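Local coordinates for protein ribonucleoside-diphosphate reductase subunit beta (Clostridium botulinum, PDB 6ZJK) that forms the di-iron R2 subunit of a ribonucleotide reductase, which probably generates the radical needed to turn ribonucleoside diphosphates into deoxyribonucleotides, at residues V151-P154 with I155-D158; Y207-S210 with G211-F214. One frame throughout, in Å; residues are numbered along the deposited sequence.

Contact 1 of 2, residues V151-P154 with I155-D158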
ATOM      1  N   VAL A 151       3.321   6.345  26.505  1.00 38.95           N
ATOM      2  CA  VAL A 151       4.266   6.409  27.617  1.00 42.65           C
ATOM      3  C   VAL A 151       4.496   7.820  28.143  1.00 40.14           C
ATOM      4  O   VAL A 151       5.093   7.969  29.213  1.00 45.30           O
ATOM      5  CB  VAL A 151       5.646   5.809  27.257  1.00 41.27           C
ATOM      6  CG1 VAL A 151       5.493   4.420  26.629  1.00 43.70           C
ATOM      7  CG2 VAL A 151       6.422   6.731  26.323  1.00 38.79           C
ATOM      8  N   THR A 152       4.007   8.858  27.468  1.00 41.28           N
ATOM      9  CA  THR A 152       4.211  10.218  27.961  1.00 44.03           C
ATOM     10  C   THR A 152       3.007  11.082  27.592  1.00 45.82           C
ATOM     11  O   THR A 152       2.056  10.625  26.953  1.00 46.69           O
ATOM     12  CB  THR A 152       5.555  10.780  27.448  1.00 40.89           C
ATOM     13  OG1 THR A 152       5.900  11.974  28.180  1.00 41.99           O
ATOM     14  CG2 THR A 152       5.503  11.059  25.947  1.00 40.48           C
ATOM     15  N   ASN A 153       3.019  12.333  28.045  1.00 41.30           N
ATOM     16  CA  ASN A 153       1.862  13.214  27.908  1.00 42.10           C
ATOM     17  C   ASN A 153       1.924  13.985  26.594  1.00 43.25           C
ATOM     18  O   ASN A 153       2.948  13.971  25.899  1.00 41.45           O
ATOM     19  CB  ASN A 153       1.802  14.147  29.118  1.00 42.91           C
ATOM     20  CG  ASN A 153       3.005  15.026  29.219  1.00 47.52           C
ATOM     21  OD1 ASN A 153       3.199  15.917  28.390  1.00 46.20           O
ATOM     22  ND2 ASN A 153       3.874  14.731  30.183  1.00 50.08           N
ATOM     23  N   PRO A 154       0.821  14.658  26.196  1.00 44.85           N
ATOM     24  CA  PRO A 154       0.796  15.297  24.864  1.00 43.12           C
ATOM     25  C   PRO A 154       1.883  16.339  24.643  1.00 46.01           C
ATOM     26  O   PRO A 154       2.343  16.497  23.505  1.00 46.02           O
ATOM     27  CB  PRO A 154      -0.599  15.961  24.818  1.00 46.85           C
ATOM     28  CG  PRO A 154      -1.426  15.184  25.726  1.00 43.78           C
ATOM     29  CD  PRO A 154      -0.494  14.778  26.859  1.00 43.51           C
ATOM     30  N   ILE A 155       2.279  17.087  25.679  1.00 44.11           N
ATOM     31  CA  ILE A 155       3.246  18.144  25.403  1.00 45.95           C
ATOM     32  C   ILE A 155       4.625  17.552  25.130  1.00 44.30           C
ATOM     33  O   ILE A 155       5.258  17.865  24.114  1.00 45.47           O
ATOM     34  CB  ILE A 155       3.273  19.158  26.561  1.00 50.50           C
ATOM     35  CG1 ILE A 155       1.911  19.825  26.702  1.00 55.44           C
ATOM     36  CG2 ILE A 155       4.300  20.240  26.305  1.00 48.93           C
ATOM     37  CD1 ILE A 155       1.790  21.149  25.998  1.00 67.86           C
ATOM     38  N   THR A 156       5.081  16.555  25.897  1.00 42.69           N
ATOM     39  CA  THR A 156       6.331  15.832  25.647  1.00 45.59           C
ATOM     40  C   THR A 156       6.316  15.137  24.289  1.00 43.96           C
ATOM     41  O   THR A 156       7.351  15.060  23.619  1.00 43.08           O
ATOM     42  CB  THR A 156       6.580  14.815  26.761  1.00 41.05           C
ATOM     43  OG1 THR A 156       6.642  15.494  28.019  1.00 49.52           O
ATOM     44  CG2 THR A 156       7.877  14.062  26.518  1.00 48.49           C
ATOM     45  N   ARG A 157       5.165  14.526  23.976  1.00 41.45           N
ATOM     46  CA  ARG A 157       4.984  13.790  22.728  1.00 46.28           C
ATOM     47  C   ARG A 157       5.274  14.665  21.519  1.00 48.68           C
ATOM     48  O   ARG A 157       6.007  14.253  20.601  1.00 39.45           O
ATOM     49  CB  ARG A 157       3.546  13.262  22.653  1.00 41.15           C
ATOM     50  CG  ARG A 157       3.141  12.575  21.372  1.00 40.34           C
ATOM     51  CD  ARG A 157       1.587  12.527  21.242  1.00 44.05           C
ATOM     52  NE  ARG A 157       1.004  13.840  20.983  1.00 45.44           N
ATOM     53  CZ  ARG A 157      -0.209  14.220  21.373  1.00 44.74           C
ATOM     54  NH1 ARG A 157      -0.988  13.395  22.059  1.00 45.56           N
ATOM     55  NH2 ARG A 157      -0.645  15.431  21.073  1.00 44.37           N
ATOM     56  N   ASP A 158       4.699  15.880  21.507  1.00 44.45           N
ATOM     57  CA  ASP A 158       4.856  16.790  20.374  1.00 48.86           C
ATOM     58  C   ASP A 158       6.284  17.310  20.284  1.00 47.90           C
ATOM     59  O   ASP A 158       6.766  17.601  19.183  1.00 49.64           O
ATOM     60  CB  ASP A 158       3.864  17.969  20.477  1.00 50.34           C
ATOM     61  CG  ASP A 158       2.427  17.606  20.034  1.00 50.43           C
ATOM     62  OD1 ASP A 158       2.171  16.451  19.626  1.00 51.12           O
ATOM     63  OD2 ASP A 158       1.536  18.489  20.108  1.00 57.18           O
TER
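N153 and T156 meet at the start of helix 154-161, where the asparagine carboxamide covers backbone N-H groups that have no earlier turn of helix to serve them. N153 OD1 accepts from T156 N at 3.2 Å in a nearly straight bond (173° at the hydrogen), although the donor lies well above the carbonyl plane. Two weak bonds add to it, one from I155 N and one from T156 OG1, so three donors gather on a single oxygen. With chi1 at 62°, CG of N153 sits between its own backbone N and carbonyl carbon, and asparagine is short enough for its amide oxygen to reach the N-H groups of the first turn. P154 suits that turn: its ring holds phi near the helical value, and the N-H it lacks would have had no helical acceptor. Regular bonding then begins, R157 N giving to N153 O at 3.0 Å and D158 N to P154 O at 3.2 Å.

The tighter packing is between the two threonines, which cross at about a right angle. T152 OG1 is opposite its backbone N (chi1 -166°), which turns it onto T156, 3.2 Å from CB. Beyond them T152 rests on F85. R157 is buried too: its guanidinium lies with one face against P154, whose CA stands 3.7 Å from its plane near the centre. R157 NH1 forms a salt bridge with D149, in the last turn of helix 124-151, R157 NE another with D158 OD1 at 3.2 Å, and R157 packs on N52 of the second subunit. The solvent side is at N153, P154 and I155. Together these features make an N-cap asparagine followed by proline, opening a short helix that the non-helical T152 and N153 separate from helix 124-151.

Contact 2 of 2, residues Y207-S210 with G211-F214; sequences YFYS and GFSF
The backbone from Y207 to F214 is continuous alpha helix, in which G211 N gives to Y207 O at 3.3 Å, F212 N to F208 O at 3.1 Å and S213 N, more weakly, to Y209 O. F212 is the side chain that joins the two turns. Its ring lies back along the helix, one face over the carbonyl oxygen of F208, which stands 3.2 Å from the ring plane near its centre. With chi1 at -55°, CG is anti to the carbonyl carbon of F212, and the ring lies back over the preceding turn. From there it presents an edge to the face of Y209 in a T-shaped pair, centroids 5.5 Å apart and planes at 76°. Toward F208 it leans obliquely, F212 CZ coming within 3.7 Å of F208 CD1. Three flat rings thus fill one flank as an aromatic cluster.

The two serines bring polar groups into the helix. S213 OG bonds to S210 O at 2.9 Å, a helical serine satisfying its hydroxyl on the carbonyl three residues back, while S210 OG is bonded to E279. G211 has no side chain, so nothing projects from this buried turn there.

F208 lies about 4 Å from a bound ferric ion and packs on the ligands D107 and E238, consistent with an apolar wall beside the di-iron site. Around this part of helix 190-220, helix 90-118 touches F208 and F214, helix 225-255 receives Y209 and F212, and helix 296-313 covers Y209, S210 and S213.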
ATOM      1  N   TYR A 207      20.534   2.159   8.234  1.00 36.71           N
ATOM      2  CA  TYR A 207      20.031   3.178   9.162  1.00 39.37           C
ATOM      3  C   TYR A 207      19.102   2.557  10.198  1.00 43.23           C
ATOM      4  O   TYR A 207      19.243   2.819  11.394  1.00 41.15           O
ATOM      5  CB  TYR A 207      19.311   4.314   8.416  1.00 44.86           C
ATOM      6  CG  TYR A 207      20.148   5.021   7.360  1.00 43.68           C
ATOM      7  CD1 TYR A 207      21.535   5.019   7.420  1.00 45.00           C
ATOM      8  CD2 TYR A 207      19.542   5.673   6.288  1.00 42.94           C
ATOM      9  CE1 TYR A 207      22.298   5.656   6.445  1.00 42.89           C
ATOM     10  CE2 TYR A 207      20.298   6.313   5.310  1.00 44.80           C
ATOM     11  CZ  TYR A 207      21.675   6.297   5.393  1.00 47.14           C
ATOM     12  OH  TYR A 207      22.443   6.927   4.433  1.00 45.09           O
ATOM     13  N   PHE A 208      18.263   1.653   9.757  1.00 39.76           N
ATOM     14  CA  PHE A 208      17.360   1.056  10.650  1.00 43.23           C
ATOM     15  C   PHE A 208      18.023   0.137  11.630  1.00 40.45           C
ATOM     16  O   PHE A 208      17.622   0.083  12.730  1.00 42.29           O
ATOM     17  CB  PHE A 208      16.160   0.412   9.936  1.00 36.09           C
ATOM     18  CG  PHE A 208      14.932   1.238   9.983  1.00 45.76           C
ATOM     19  CD1 PHE A 208      14.133   1.242  11.073  1.00 41.99           C
ATOM     20  CD2 PHE A 208      14.618   2.029   8.971  1.00 47.29           C
ATOM     21  CE1 PHE A 208      13.038   2.036  11.115  1.00 46.11           C
ATOM     22  CE2 PHE A 208      13.537   2.840   9.009  1.00 40.62           C
ATOM     23  CZ  PHE A 208      12.754   2.835  10.085  1.00 41.40           C
ATOM     24  N   TYR A 209      19.027  -0.596  11.197  1.00 41.06           N
ATOM     25  CA  TYR A 209      19.749  -1.536  12.047  1.00 44.35           C
ATOM     26  C   TYR A 209      20.481  -0.805  13.150  1.00 38.24           C
ATOM     27  O   TYR A 209      20.561  -1.259  14.212  1.00 41.63           O
ATOM     28  CB  TYR A 209      20.614  -2.500  11.223  1.00 37.87           C
ATOM     29  CG  TYR A 209      19.814  -3.657  10.727  1.00 37.88           C
ATOM     30  CD1 TYR A 209      19.021  -3.537   9.646  1.00 36.91           C
ATOM     31  CD2 TYR A 209      19.826  -4.840  11.370  1.00 43.85           C
ATOM     32  CE1 TYR A 209      18.256  -4.573   9.200  1.00 41.38           C
ATOM     33  CE2 TYR A 209      19.071  -5.889  10.936  1.00 42.72           C
ATOM     34  CZ  TYR A 209      18.281  -5.727   9.847  1.00 45.09           C
ATOM     35  OH  TYR A 209      17.538  -6.742   9.427  1.00 47.34           O
ATOM     36  N   SER A 210      20.979   0.355  12.861  1.00 41.48           N
ATOM     37  CA  SER A 210      21.583   1.189  13.896  1.00 38.22           C
ATOM     38  C   SER A 210      20.565   1.569  14.970  1.00 42.32           C
ATOM     39  O   SER A 210      20.885   1.583  16.163  1.00 45.77           O
ATOM     40  CB  SER A 210      22.187   2.442  13.270  1.00 43.14           C
ATOM     41  OG  SER A 210      22.600   3.380  14.266  1.00 45.85           O
ATOM     42  N   GLY A 211      19.364   1.957  14.544  1.00 45.19           N
ATOM     43  CA  GLY A 211      18.352   2.348  15.513  1.00 42.65           C
ATOM     44  C   GLY A 211      17.909   1.189  16.389  1.00 38.08           C
ATOM     45  O   GLY A 211      17.700   1.358  17.598  1.00 33.84           O
ATOM     46  N   PHE A 212      17.805   0.003  15.797  1.00 34.05           N
ATOM     47  CA  PHE A 212      17.367  -1.133  16.560  1.00 36.04           C
ATOM     48  C   PHE A 212      18.325  -1.441  17.686  1.00 38.53           C
ATOM     49  O   PHE A 212      17.920  -1.801  18.731  1.00 36.93           O
ATOM     50  CB  PHE A 212      17.157  -2.442  15.761  1.00 35.12           C
ATOM     51  CG  PHE A 212      16.227  -2.354  14.600  1.00 37.19           C
ATOM     52  CD1 PHE A 212      15.035  -1.706  14.689  1.00 38.24           C
ATOM     53  CD2 PHE A 212      16.551  -2.943  13.416  1.00 35.16           C
ATOM     54  CE1 PHE A 212      14.197  -1.604  13.611  1.00 32.30           C
ATOM     55  CE2 PHE A 212      15.734  -2.857  12.330  1.00 42.77           C
ATOM     56  CZ  PHE A 212      14.541  -2.183  12.438  1.00 39.44           C
ATOM     57  N   SER A 213      19.616  -1.333  17.456  1.00 38.47           N
ATOM     58  CA  SER A 213      20.561  -1.697  18.507  1.00 36.25           C
ATOM     59  C   SER A 213      20.424  -0.809  19.738  1.00 38.34           C
ATOM     60  O   SER A 213      20.785  -1.244  20.840  1.00 35.05           O
ATOM     61  CB  SER A 213      22.005  -1.676  17.976  1.00 40.30           C
ATOM     62  OG  SER A 213      22.449  -0.365  17.671  1.00 42.22           O
ATOM     63  N   PHE A 214      19.897   0.417  19.594  1.00 36.63           N
ATOM     64  CA  PHE A 214      19.670   1.256  20.771  1.00 32.60           C
ATOM     65  C   PHE A 214      18.564   0.684  21.652  1.00 37.25           C
ATOM     66  O   PHE A 214      18.742   0.532  22.872  1.00 33.89           O
ATOM     67  CB  PHE A 214      19.340   2.698  20.366  1.00 38.46           C
ATOM     68  CG  PHE A 214      18.901   3.568  21.537  1.00 41.80           C
ATOM     69  CD1 PHE A 214      19.841   4.027  22.451  1.00 42.52           C
ATOM     70  CD2 PHE A 214      17.568   3.919  21.718  1.00 37.72           C
ATOM     71  CE1 PHE A 214      19.461   4.810  23.540  1.00 38.21           C
ATOM     72  CE2 PHE A 214      17.166   4.705  22.805  1.00 38.71           C
ATOM     73  CZ  PHE A 214      18.118   5.147  23.715  1.00 43.20           C
TER

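From the N terminus, the chain runs through helix 124-151, which supplies iron ligands E137 and H140, and then turns at contact 1 into the short helix 154-161. Helices 163-166 and 168-186 follow before helix 190-220, on which contact 2 lies just after the ligand E204. The two contacts are in series, neither enclosing nor crossing the other; contact 1 spans a helix start and contact 2 two successive turns, and neither closes a long loop. The centres of contact 1 and contact 2 are about 23 Å apart. Their nearest atoms are about 11 Å apart, with no touch. Contact 1 shapes a surface corner beside the second subunit; contact 2 belongs to the buried helical bundle round the iron.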